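Local coordinates for SusD superfamily protein (Bacteroides thetaiotaomicron VPI-5482, PDB 3HDX) that probably binds polysaccharides at the bacterial outer membrane, as expected of a SusD homologue that takes part in carbohydrate uptake, at residues V325-L328 and P333-S336; F301-N306 and E423-G428; R76-V81 and V126-D131; W36-L41 and K70-W75. One frame throughout, in Å; residues are numbered along the deposited sequence. Where two conformers were deposited one is given.

Contact 1 of 4, residues V325-L328 and P333-S336; sequences VQNL and PVFS
Gln-326 and Val-334 are the hydrogen-bonded pair of a short antiparallel beta hairpin, in which strand 325-326 turns back as strand 334-335. Gln-326 N gives a nearly straight bond (169°) to Val-334 O at 2.9 Å, and the donor lies in the carbonyl plane. The return bond, Val-334 N to Gln-326 O, has the same length but is more bent. Val-334 O also receives a CA-H...O contact from Val-325 CA, 3.3 Å away, so one carbonyl oxygen is approached by two successive residues of the opposite strand.

Val-325 and Phe-335 form the adjoining non-hydrogen-bonded pair. With CG1 of Val-325 anti to the backbone N (chi1 -179°), this methyl runs alongside the proline ring and comes within 3.5 Å of Pro-333 CB, a tight contact. Leu-328 crosses the proline at about a right angle, its CD2 4.1 Å from Pro-333 CB. On the other face, the extended amide arm of Gln-326 passes the hydroxymethyl of Ser-336, with Gln-326 CG 3.4 Å from Ser-336 OG. That hydroxyl is turned to the backbone carbonyl of Tyr-324, with which it makes a weak hydrogen bond.

Farther out, Leu-300 of helix 297-303 covers Val-325, while Phe-335 packs edge-to-face with Phe-46 and also touches helix 276-280. Asn-327, where the chain leaves the strand with positive phi, ties the bend to the loop that holds Tyr-283: its ND2 lies beside Val-334 CG2 at 3.6 Å and donates a hydrogen bond to Tyr-283 O.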
loop_
_atom_site.group_PDB
_atom_site.type_symbol
_atom_site.label_atom_id
_atom_site.label_comp_id
_atom_site.label_asym_id
_atom_site.label_seq_id
_atom_site.Cartn_x
_atom_site.Cartn_y
_atom_site.Cartn_z
ATOM N N VAL A 325 4.666 14.325 14.803
ATOM C CA VAL A 325 6.036 14.356 15.292
ATOM C C VAL A 325 6.117 14.728 16.781
ATOM O O VAL A 325 5.442 15.640 17.247
ATOM C CB VAL A 325 6.846 15.390 14.456
ATOM C CG1 VAL A 325 8.291 15.446 14.903
ATOM C CG2 VAL A 325 6.764 15.065 12.951
ATOM N N GLN A 326 6.998 14.054 17.492
ATOM C CA GLN A 326 7.285 14.324 18.903
ATOM C C GLN A 326 8.754 14.704 19.067
ATOM O O GLN A 326 9.565 14.575 18.141
ATOM C CB GLN A 326 6.941 13.117 19.764
ATOM C CG GLN A 326 5.446 12.959 19.998
ATOM C CD GLN A 326 5.102 11.778 20.847
ATOM O OE1 GLN A 326 5.895 11.350 21.707
ATOM N NE2 GLN A 326 3.888 11.293 20.690
ATOM N N ASN A 327 9.092 15.201 20.264
ATOM C CA ASN A 327 10.467 15.593 20.572
ATOM C C ASN A 327 10.960 16.721 19.686
ATOM O O ASN A 327 12.136 16.737 19.248
ATOM C CB ASN A 327 11.441 14.407 20.534
ATOM C CG ASN A 327 11.077 13.304 21.460
ATOM O OD1 ASN A 327 10.187 13.423 22.298
ATOM N ND2 ASN A 327 11.826 12.214 21.358
ATOM N N LEU A 328 10.077 17.699 19.444
ATOM C CA LEU A 328 10.449 18.856 18.592
ATOM C C LEU A 328 11.543 19.765 19.194
ATOM O O LEU A 328 12.137 20.569 18.483
ATOM C CB LEU A 328 9.206 19.629 18.172
ATOM C CG LEU A 328 8.334 18.869 17.136
ATOM C CD1 LEU A 328 6.866 19.400 17.099
ATOM C CD2 LEU A 328 9.005 18.926 15.767
ATOM N N PRO A 333 13.842 14.928 15.867
ATOM C CA PRO A 333 12.477 14.657 16.297
ATOM C C PRO A 333 11.990 13.303 15.770
ATOM O O PRO A 333 12.393 12.871 14.700
ATOM C CB PRO A 333 11.656 15.800 15.686
ATOM C CG PRO A 333 12.549 16.583 14.868
ATOM C CD PRO A 333 13.903 16.037 14.892
ATOM N N VAL A 334 11.090 12.692 16.522
ATOM C CA VAL A 334 10.581 11.357 16.245
ATOM C C VAL A 334 9.287 11.448 15.443
ATOM O O VAL A 334 8.316 12.071 15.895
ATOM C CB VAL A 334 10.320 10.592 17.542
ATOM C CG1 VAL A 334 9.619 9.252 17.283
ATOM C CG2 VAL A 334 11.664 10.353 18.311
ATOM N N PHE A 335 9.257 10.779 14.286
ATOM C CA PHE A 335 8.037 10.664 13.494
ATOM C C PHE A 335 7.162 9.624 14.223
ATOM O O PHE A 335 7.372 8.394 14.139
ATOM C CB PHE A 335 8.375 10.255 12.071
ATOM C CG PHE A 335 7.190 10.132 11.185
ATOM C CD1 PHE A 335 6.616 11.282 10.681
ATOM C CD2 PHE A 335 6.629 8.894 10.862
ATOM C CE1 PHE A 335 5.520 11.248 9.860
ATOM C CE2 PHE A 335 5.498 8.839 10.010
ATOM C CZ PHE A 335 4.978 10.019 9.499
ATOM N N SER A 336 6.185 10.157 14.947
ATOM C CA SER A 336 5.346 9.394 15.849
ATOM C C SER A 336 3.926 9.163 15.343
ATOM O O SER A 336 3.087 8.649 16.082
ATOM C CB SER A 336 5.325 10.137 17.199
ATOM O OG SER A 336 4.826 11.450 17.032
#

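Contact 2 of 4, residues F301-N306 and E423-G428; sequences FSIFTN and ELMGEG. With EDO (1,2-ethanediol), chain G.
Ile-303 ends helix 297-303 and Phe-304 is the first residue beyond it, opposite a type II beta turn, Leu-424 to Glu-427, that carries Met-425, and the backbones stay well apart, with the CA atoms of Ile-303 and Met-425 separated by 10.7 Å. The turn is fastened by Glu-427 N to Leu-424 O (2.9 Å), and Gly-426 takes its positive-phi position, where a CB would press on the preceding carbonyl oxygen.

Met-425, a selenomethionine, spans the gap. Bent at chi3 (-74°), it meets Ile-303 tip to tip, its CE 4.0 Å from Ile-303 CD1, and the same methyl is 4.0 Å from Phe-304 CE2. Its SE lies at the edge of the Phe-304 ring, 5.5 Å from the centroid, a Met-aromatic contact. Ile-303 CG2 sits above one face of that ring, toward the rim.

Farther along, Asn-306 ND2 gives an almost straight bond (176°) to O1 of a 1,2-ethanediol, probably from the crystallisation liquor, at 3.1 Å. With an alanine here the diol is likely to lose part of its hold beyond Arg-391, and Asp-308 N its OD1 acceptor.

Helix 409-423 flanks the cluster, Arg-421 touching Ile-303 and Arg-422 touching Phe-304, while helix 363-376 borders Glu-423 and Leu-424.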
loop_
_atom_site.group_PDB
_atom_site.type_symbol
_atom_site.label_atom_id
_atom_site.label_comp_id
_atom_site.label_asym_id
_atom_site.label_seq_id
_atom_site.Cartn_x
_atom_site.Cartn_y
_atom_site.Cartn_z
ATOM N N PHE A 301 9.526 21.834 7.901
ATOM C CA PHE A 301 9.168 23.220 7.602
ATOM C C PHE A 301 9.079 23.500 6.122
ATOM O O PHE A 301 8.430 24.467 5.756
ATOM C CB PHE A 301 10.028 24.209 8.393
ATOM C CG PHE A 301 9.777 24.124 9.877
ATOM C CD1 PHE A 301 8.531 24.442 10.394
ATOM C CD2 PHE A 301 10.770 23.768 10.768
ATOM C CE1 PHE A 301 8.281 24.379 11.766
ATOM C CE2 PHE A 301 10.512 23.700 12.158
ATOM C CZ PHE A 301 9.264 23.989 12.637
ATOM N N SER A 302 9.685 22.649 5.289
ATOM C CA SER A 302 9.602 22.783 3.831
ATOM C C SER A 302 8.291 22.165 3.319
ATOM O O SER A 302 7.634 22.705 2.431
ATOM C CB SER A 302 10.797 22.078 3.151
ATOM O OG SER A 302 12.021 22.715 3.463
ATOM N N ILE A 303 7.918 21.023 3.894
ATOM C CA ILE A 303 6.750 20.235 3.459
ATOM C C ILE A 303 5.433 20.769 3.971
ATOM O O ILE A 303 4.461 20.827 3.214
ATOM C CB ILE A 303 6.912 18.753 3.891
ATOM C CG1 ILE A 303 8.130 18.145 3.148
ATOM C CG2 ILE A 303 5.632 17.965 3.559
ATOM C CD1 ILE A 303 8.589 16.798 3.661
ATOM N N PHE A 304 5.412 21.124 5.265
ATOM C CA PHE A 304 4.225 21.676 5.919
ATOM C C PHE A 304 4.438 23.174 5.947
ATOM O O PHE A 304 5.282 23.666 6.702
ATOM C CB PHE A 304 4.076 21.091 7.316
ATOM C CG PHE A 304 3.828 19.619 7.317
ATOM C CD1 PHE A 304 2.524 19.125 7.173
ATOM C CD2 PHE A 304 4.876 18.705 7.483
ATOM C CE1 PHE A 304 2.265 17.788 7.185
ATOM C CE2 PHE A 304 4.623 17.342 7.459
ATOM C CZ PHE A 304 3.291 16.877 7.348
ATOM N N THR A 305 3.646 23.868 5.124
ATOM C CA THR A 305 3.819 25.292 4.867
ATOM C C THR A 305 2.862 26.184 5.637
ATOM O O THR A 305 2.999 27.403 5.573
ATOM C CB THR A 305 3.632 25.580 3.358
ATOM O OG1 THR A 305 2.294 25.218 2.927
ATOM C CG2 THR A 305 4.658 24.725 2.520
ATOM N N ASN A 306 1.922 25.584 6.349
ATOM C CA ASN A 306 0.864 26.326 7.037
ATOM C C ASN A 306 0.785 25.820 8.459
ATOM O O ASN A 306 0.538 24.631 8.673
ATOM C CB ASN A 306 -0.452 26.094 6.260
ATOM C CG ASN A 306 -1.631 26.874 6.798
ATOM O OD1 ASN A 306 -1.697 27.230 7.952
ATOM N ND2 ASN A 306 -2.637 27.048 5.943
ATOM N N GLU A 423 -0.445 13.864 3.659
ATOM C CA GLU A 423 -1.468 12.984 4.189
ATOM C C GLU A 423 -1.061 11.557 4.344
ATOM O O GLU A 423 -1.370 10.950 5.362
ATOM C CB GLU A 423 -2.731 13.077 3.297
ATOM C CG GLU A 423 -3.910 12.276 3.786
ATOM C CD GLU A 423 -4.402 12.680 5.191
ATOM O OE1 GLU A 423 -4.201 13.850 5.570
ATOM O OE2 GLU A 423 -5.050 11.815 5.859
ATOM N N LEU A 424 -0.316 11.050 3.373
ATOM C CA LEU A 424 0.033 9.642 3.329
ATOM C C LEU A 424 1.458 9.359 3.807
ATOM O O LEU A 424 1.985 8.236 3.627
ATOM C CB LEU A 424 -0.207 9.094 1.906
ATOM C CG LEU A 424 -1.612 9.332 1.314
ATOM C CD1 LEU A 424 -1.686 8.970 -0.185
ATOM C CD2 LEU A 424 -2.655 8.532 2.103
HETATM N N MSE A 425 2.080 10.329 4.463
HETATM C CA MSE A 425 3.455 10.183 4.966
HETATM C C MSE A 425 3.548 8.942 5.877
HETATM O O MSE A 425 2.745 8.778 6.794
HETATM C CB MSE A 425 3.848 11.463 5.711
HETATM C CG MSE A 425 5.318 11.514 6.146
HETATM SE SE MSE A 425 5.795 13.248 6.838
HETATM C CE MSE A 425 5.895 14.308 5.249
ATOM N N GLY A 426 4.513 8.079 5.587
ATOM C CA GLY A 426 4.680 6.865 6.338
ATOM C C GLY A 426 3.759 5.692 5.996
ATOM O O GLY A 426 3.792 4.644 6.688
ATOM N N GLU A 427 2.968 5.842 4.920
ATOM C CA GLU A 427 2.036 4.797 4.477
ATOM C C GLU A 427 2.436 4.090 3.180
ATOM O O GLU A 427 1.619 3.394 2.564
ATOM C CB GLU A 427 0.627 5.351 4.405
ATOM C CG GLU A 427 0.116 5.866 5.743
ATOM C CD GLU A 427 -1.229 6.507 5.668
ATOM O OE1 GLU A 427 -2.177 5.973 5.009
ATOM O OE2 GLU A 427 -1.385 7.587 6.295
ATOM N N GLY A 428 3.700 4.224 2.789
ATOM C CA GLY A 428 4.242 3.491 1.644
ATOM C C GLY A 428 3.887 4.013 0.274
ATOM O O GLY A 428 4.010 3.281 -0.711
HETATM C C1 EDO G . -2.191 27.131 2.087
HETATM O O1 EDO G . -2.493 26.078 3.030
HETATM C C2 EDO G . -1.729 28.404 2.775
HETATM O O2 EDO G . -0.540 28.164 3.544
#

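Contact 3 of 4, residues R76-V81 and V126-D131; sequences RRFYAV and VRIWGD
Phe-78 and Trp-129 set their rings steeply but obliquely against each other, with planes at 75° and the phenyl centroid 5.7 Å from that of the indole six-membered ring. Both carry CG anti to the carbonyl carbon (chi1 -68° and -71°), which sends the rings toward each other. One side of the phenyl, CD2 and CE2, meets the rim of the indole; Phe-78 CD2 is 3.8 Å from Trp-129 CZ3, and CE2 lies in the indole plane. From the other helix Ile-128 CD1 approaches Phe-78 CZ at 4.4 Å. Within its own helix, Ile-128 lays CG2 over the centre of the Trp-129 ring, 3.5 Å above it, which braces the indole on that face.

Arg-77 extends its side chain alongside, so that Phe-78 CE2 stands 3.6 Å above the guanidinium plane, offset toward the rim. The guanidinium is held by the carbonyls of Ala-28, through NE, and Val-72, through NH2. Were the Phe-78 ring cut back to an alanine, a gap would probably open beside the indole rim and one guanidinium face would lose the ring carbon over it.

Ala-28 and Leu-29 of helix 11-30 also pack on Phe-78. The contact joins helix 76-91 to the end of helix 104-129 in the helical part of this SusD-family protein, consistent with the family's TPR relationship.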
loop_
_atom_site.group_PDB
_atom_site.type_symbol
_atom_site.label_atom_id
_atom_site.label_comp_id
_atom_site.label_asym_id
_atom_site.label_seq_id
_atom_site.Cartn_x
_atom_site.Cartn_y
_atom_site.Cartn_z
ATOM N N ARG A 76 10.909 -13.805 -3.934
ATOM C CA ARG A 76 10.312 -15.092 -3.552
ATOM C C ARG A 76 9.018 -14.954 -2.730
ATOM O O ARG A 76 8.062 -15.689 -2.966
ATOM C CB ARG A 76 11.366 -15.971 -2.834
ATOM C CG ARG A 76 10.948 -17.389 -2.561
ATOM C CD ARG A 76 12.038 -18.243 -1.863
ATOM N NE ARG A 76 11.556 -19.612 -1.669
ATOM C CZ ARG A 76 11.782 -20.614 -2.515
ATOM N NH1 ARG A 76 12.512 -20.424 -3.606
ATOM N NH2 ARG A 76 11.286 -21.819 -2.263
ATOM N N ARG A 77 9.027 -14.056 -1.736
ATOM C CA ARG A 77 7.881 -13.863 -0.874
ATOM C C ARG A 77 6.589 -13.488 -1.612
ATOM O O ARG A 77 5.504 -13.846 -1.175
ATOM C CB ARG A 77 8.190 -12.864 0.242
ATOM C CG ARG A 77 8.514 -11.462 -0.248
ATOM C CD ARG A 77 9.176 -10.603 0.845
ATOM N NE ARG A 77 9.440 -9.230 0.406
ATOM C CZ ARG A 77 10.488 -8.842 -0.338
ATOM N NH1 ARG A 77 11.372 -9.739 -0.820
ATOM N NH2 ARG A 77 10.673 -7.544 -0.627
ATOM N N PHE A 78 6.726 -12.810 -2.741
ATOM C CA PHE A 78 5.563 -12.520 -3.587
ATOM C C PHE A 78 5.055 -13.772 -4.296
ATOM O O PHE A 78 3.860 -14.010 -4.317
ATOM C CB PHE A 78 5.853 -11.359 -4.534
ATOM C CG PHE A 78 5.990 -10.065 -3.802
ATOM C CD1 PHE A 78 4.831 -9.325 -3.504
ATOM C CD2 PHE A 78 7.204 -9.631 -3.309
ATOM C CE1 PHE A 78 4.921 -8.135 -2.784
ATOM C CE2 PHE A 78 7.267 -8.449 -2.567
ATOM C CZ PHE A 78 6.144 -7.722 -2.317
ATOM N N TYR A 79 5.954 -14.561 -4.871
ATOM C CA TYR A 79 5.562 -15.835 -5.493
ATOM C C TYR A 79 4.986 -16.808 -4.454
ATOM O O TYR A 79 4.124 -17.623 -4.797
ATOM C CB TYR A 79 6.665 -16.450 -6.365
ATOM C CG TYR A 79 6.805 -15.649 -7.612
ATOM C CD1 TYR A 79 5.822 -15.752 -8.609
ATOM C CD2 TYR A 79 7.867 -14.790 -7.818
ATOM C CE1 TYR A 79 5.883 -14.980 -9.745
ATOM C CE2 TYR A 79 7.931 -14.041 -8.947
ATOM C CZ TYR A 79 6.944 -14.141 -9.920
ATOM O OH TYR A 79 7.032 -13.325 -11.009
ATOM N N ALA A 80 5.377 -16.683 -3.173
ATOM C CA ALA A 80 4.748 -17.515 -2.141
ATOM C C ALA A 80 3.241 -17.230 -2.052
ATOM O O ALA A 80 2.427 -18.148 -1.870
ATOM C CB ALA A 80 5.430 -17.343 -0.770
ATOM N N VAL A 81 2.876 -15.949 -2.168
ATOM C CA VAL A 81 1.450 -15.575 -2.165
ATOM C C VAL A 81 0.746 -16.165 -3.399
ATOM O O VAL A 81 -0.321 -16.777 -3.303
ATOM C CB VAL A 81 1.274 -14.057 -2.206
ATOM C CG1 VAL A 81 -0.221 -13.673 -2.376
ATOM C CG2 VAL A 81 1.914 -13.388 -0.981
ATOM N N VAL A 126 5.050 -5.634 -9.561
ATOM C CA VAL A 126 5.310 -4.895 -10.818
ATOM C C VAL A 126 5.777 -3.470 -10.545
ATOM O O VAL A 126 6.700 -2.966 -11.218
ATOM C CB VAL A 126 4.106 -4.960 -11.804
ATOM C CG1 VAL A 126 4.174 -3.831 -12.879
ATOM C CG2 VAL A 126 4.003 -6.391 -12.383
ATOM N N ARG A 127 5.234 -2.832 -9.500
ATOM C CA ARG A 127 5.710 -1.492 -9.176
ATOM C C ARG A 127 7.173 -1.512 -8.714
ATOM O O ARG A 127 7.895 -0.527 -8.923
ATOM C CB ARG A 127 4.897 -0.831 -8.077
ATOM C CG ARG A 127 3.450 -0.534 -8.446
ATOM C CD ARG A 127 2.865 0.464 -7.437
ATOM N NE ARG A 127 2.936 -0.046 -6.079
ATOM C CZ ARG A 127 2.355 0.536 -5.022
ATOM N NH1 ARG A 127 1.638 1.639 -5.146
ATOM N NH2 ARG A 127 2.485 -0.009 -3.838
ATOM N N ILE A 128 7.583 -2.613 -8.068
ATOM C CA ILE A 128 8.935 -2.746 -7.513
ATOM C C ILE A 128 9.977 -3.135 -8.564
ATOM O O ILE A 128 11.025 -2.498 -8.652
ATOM C CB ILE A 128 8.945 -3.714 -6.284
ATOM C CG1 ILE A 128 8.141 -3.123 -5.124
ATOM C CG2 ILE A 128 10.361 -4.030 -5.826
ATOM C CD1 ILE A 128 7.947 -4.048 -3.963
ATOM N N TRP A 129 9.693 -4.181 -9.318
ATOM C CA TRP A 129 10.650 -4.782 -10.250
ATOM C C TRP A 129 10.359 -4.522 -11.723
ATOM O O TRP A 129 11.237 -4.707 -12.552
ATOM C CB TRP A 129 10.756 -6.312 -10.024
ATOM C CG TRP A 129 11.457 -6.693 -8.762
ATOM C CD1 TRP A 129 12.822 -6.748 -8.559
ATOM C CD2 TRP A 129 10.858 -7.117 -7.537
ATOM N NE1 TRP A 129 13.083 -7.139 -7.272
ATOM C CE2 TRP A 129 11.892 -7.376 -6.628
ATOM C CE3 TRP A 129 9.537 -7.277 -7.109
ATOM C CZ2 TRP A 129 11.639 -7.775 -5.324
ATOM C CZ3 TRP A 129 9.289 -7.660 -5.811
ATOM C CH2 TRP A 129 10.333 -7.919 -4.940
ATOM N N GLY A 130 9.145 -4.083 -12.051
ATOM C CA GLY A 130 8.755 -3.929 -13.454
ATOM C C GLY A 130 8.326 -5.293 -14.005
ATOM O O GLY A 130 7.407 -5.922 -13.496
ATOM N N ASP A 131 9.030 -5.775 -15.024
ATOM C CA ASP A 131 8.718 -7.053 -15.620
ATOM C C ASP A 131 8.951 -8.153 -14.588
ATOM O O ASP A 131 9.971 -8.155 -13.901
ATOM C CB ASP A 131 9.605 -7.335 -16.838
ATOM C CG ASP A 131 9.448 -6.343 -17.982
ATOM O OD1 ASP A 131 8.503 -5.510 -18.029
ATOM O OD2 ASP A 131 10.329 -6.443 -18.896
#

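Contact 4 of 4, residues W36-L41 and K70-W75; sequences WICGDL and KKVSNW
Cys-38 and Val-72 join two short helices, 34-41 and 67-73, in the helical, probably TPR-related part of the SusD fold. The contact is small and wholly apolar, and the CA atoms of these two residues, the nearest such pair across the two segments, are 8.5 Å apart. Both side chains point into the space between the helices, where Cys-38 SG rests 3.7 Å from Val-72 CG1. The valine sends this methyl anti to its backbone N (chi1 171°), which leaves the second branch, CG2, to face Ile-37; there Val-72 CG2 meets Ile-37 CG2 at 4.4 Å. Val-72 thus divides its two methyls between successive residues of the other helix, one against sulfur and one against the isoleucine methyl.

Helix 34-41 is wider than usual here. Trp-36 O accepts from both Asp-40 N at 2.8 Å and Leu-41 N at 2.9 Å, the second bond marking a pi-type turn at 37-41. Near the end of helix 67-73, Ser-73 folds its hydroxyl back on its own helix: Ser-73 OG donates to Lys-70 O at 2.8 Å, approaching well to the side of the carbonyl (116°) and tilted from its plane.

Trp-75 then takes the N-cap position of helix 76-91, and its ring packs edge-to-face with Tyr-79 and with Trp-129. Around the apolar core, helix 52-58 backs Ile-37 with Leu-54 and Val-57, Ile-128 of helix 104-129 touches Cys-38, Trp-458 from a loop touches Val-72, and helix 462-467 meets Asn-74 and Trp-75 through Ile-464.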
loop_
_atom_site.group_PDB
_atom_site.type_symbol
_atom_site.label_atom_id
_atom_site.label_comp_id
_atom_site.label_asym_id
_atom_site.label_seq_id
_atom_site.Cartn_x
_atom_site.Cartn_y
_atom_site.Cartn_z
ATOM N N TRP A 36 7.699 0.076 3.612
ATOM C CA TRP A 36 8.236 1.401 3.930
ATOM C C TRP A 36 9.558 1.656 3.252
ATOM O O TRP A 36 9.832 2.785 2.843
ATOM C CB TRP A 36 8.280 1.604 5.455
ATOM C CG TRP A 36 6.929 1.300 6.026
ATOM C CD1 TRP A 36 5.833 2.113 6.047
ATOM C CD2 TRP A 36 6.501 0.028 6.533
ATOM N NE1 TRP A 36 4.753 1.435 6.561
ATOM C CE2 TRP A 36 5.133 0.154 6.859
ATOM C CE3 TRP A 36 7.142 -1.219 6.735
ATOM C CZ2 TRP A 36 4.392 -0.916 7.380
ATOM C CZ3 TRP A 36 6.400 -2.284 7.245
ATOM C CH2 TRP A 36 5.030 -2.126 7.541
ATOM N N ILE A 37 10.396 0.613 3.171
ATOM C CA ILE A 37 11.697 0.708 2.509
ATOM C C ILE A 37 11.492 1.060 1.034
ATOM O O ILE A 37 12.106 2.006 0.504
ATOM C CB ILE A 37 12.485 -0.639 2.637
ATOM C CG1 ILE A 37 12.953 -0.876 4.089
ATOM C CG2 ILE A 37 13.632 -0.695 1.628
ATOM C CD1 ILE A 37 13.918 0.091 4.638
ATOM N N CYS A 38 10.567 0.347 0.387
ATOM C CA CYS A 38 10.297 0.565 -1.032
ATOM C C CYS A 38 9.406 1.763 -1.325
ATOM O O CYS A 38 9.527 2.334 -2.428
ATOM C CB CYS A 38 9.697 -0.704 -1.682
ATOM S SG CYS A 38 10.755 -2.137 -1.591
ATOM N N GLY A 39 8.502 2.097 -0.393
ATOM C CA GLY A 39 7.495 3.126 -0.600
ATOM C C GLY A 39 7.717 4.493 -0.000
ATOM O O GLY A 39 7.256 5.469 -0.546
ATOM N N ASP A 40 8.361 4.550 1.163
ATOM C CA ASP A 40 8.616 5.795 1.878
ATOM C C ASP A 40 10.072 6.241 1.849
ATOM O O ASP A 40 10.362 7.425 1.703
ATOM C CB ASP A 40 8.202 5.698 3.356
ATOM C CG ASP A 40 6.729 5.806 3.553
ATOM O OD1 ASP A 40 6.158 6.872 3.295
ATOM O OD2 ASP A 40 6.124 4.832 3.978
ATOM N N LEU A 41 10.994 5.288 1.996
ATOM C CA LEU A 41 12.412 5.653 2.181
ATOM C C LEU A 41 13.109 6.086 0.904
ATOM O O LEU A 41 13.909 7.041 0.914
ATOM C CB LEU A 41 13.154 4.511 2.889
ATOM C CG LEU A 41 14.633 4.738 3.277
ATOM C CD1 LEU A 41 14.767 5.917 4.247
ATOM C CD2 LEU A 41 15.149 3.431 3.906
ATOM N N LYS A 70 19.918 -6.804 -0.836
ATOM C CA LYS A 70 19.826 -8.106 -1.479
ATOM C C LYS A 70 18.527 -8.838 -1.079
ATOM O O LYS A 70 17.830 -9.414 -1.925
ATOM C CB LYS A 70 21.074 -8.945 -1.143
ATOM C CG LYS A 70 22.358 -8.331 -1.679
ATOM C CD LYS A 70 23.554 -9.201 -1.431
ATOM C CE LYS A 70 24.775 -8.482 -1.957
ATOM N NZ LYS A 70 24.763 -7.105 -1.445
ATOM N N LYS A 71 18.202 -8.816 0.207
ATOM C CA LYS A 71 16.986 -9.462 0.735
ATOM C C LYS A 71 15.695 -8.847 0.201
ATOM O O LYS A 71 14.764 -9.552 -0.217
ATOM C CB LYS A 71 16.975 -9.386 2.261
ATOM C CG LYS A 71 18.016 -10.292 2.934
ATOM C CD LYS A 71 18.038 -9.974 4.422
ATOM C CE LYS A 71 18.661 -11.065 5.293
ATOM N NZ LYS A 71 18.886 -10.392 6.667
ATOM N N VAL A 72 15.626 -7.533 0.213
ATOM C CA VAL A 72 14.413 -6.865 -0.317
ATOM C C VAL A 72 14.242 -7.171 -1.806
ATOM O O VAL A 72 13.122 -7.407 -2.250
ATOM C CB VAL A 72 14.462 -5.346 -0.091
ATOM C CG1 VAL A 72 13.337 -4.615 -0.819
ATOM C CG2 VAL A 72 14.393 -5.053 1.402
ATOM N N SER A 73 15.361 -7.253 -2.534
ATOM C CA SER A 73 15.368 -7.448 -3.975
ATOM C C SER A 73 14.969 -8.843 -4.428
ATOM O O SER A 73 14.708 -9.008 -5.604
ATOM C CB SER A 73 16.736 -7.111 -4.607
ATOM O OG SER A 73 17.675 -8.144 -4.444
ATOM N N ASN A 74 14.931 -9.822 -3.529
ATOM C CA ASN A 74 14.522 -11.192 -3.862
ATOM C C ASN A 74 12.994 -11.241 -3.781
ATOM O O ASN A 74 12.441 -11.057 -2.720
ATOM C CB ASN A 74 15.181 -12.178 -2.874
ATOM C CG ASN A 74 14.882 -13.632 -3.209
ATOM O OD1 ASN A 74 13.739 -13.987 -3.474
ATOM N ND2 ASN A 74 15.909 -14.487 -3.170
ATOM N N TRP A 75 12.349 -11.548 -4.908
ATOM C CA TRP A 75 10.890 -11.564 -5.005
ATOM C C TRP A 75 10.177 -12.849 -4.530
ATOM O O TRP A 75 8.985 -12.975 -4.696
ATOM C CB TRP A 75 10.424 -11.152 -6.427
ATOM C CG TRP A 75 10.920 -12.040 -7.528
ATOM C CD1 TRP A 75 11.113 -13.418 -7.509
ATOM C CD2 TRP A 75 11.267 -11.618 -8.844
ATOM N NE1 TRP A 75 11.557 -13.845 -8.732
ATOM C CE2 TRP A 75 11.641 -12.775 -9.574
ATOM C CE3 TRP A 75 11.293 -10.371 -9.495
ATOM C CZ2 TRP A 75 12.055 -12.713 -10.891
ATOM C CZ3 TRP A 75 11.685 -10.315 -10.811
ATOM C CH2 TRP A 75 12.096 -11.474 -11.487
#

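In the fold
Along the chain contact 4 closes first, then contact 3, and contact 1 falls within the long excursion between the two segments of contact 2. Contacts 3 and 4, with centres 11 Å apart, both belong to the N-terminal helices and are joined where helix 67-73 runs into helix 76-91. Contacts 1 and 2, centres 13 Å apart, meet directly through Phe-335 CE1 and Met-425 SE at 3.6 Å. Asp-40 bridges the pairs: its OD2 takes a hydrogen bond from Gly-428 N, linking helix 34-41 to the 423-428 turn. Contacts 1 and 3, 33 Å apart between centres, do not touch, but the series 1, 2, 4, 3 links the hairpin to the N-terminal helices.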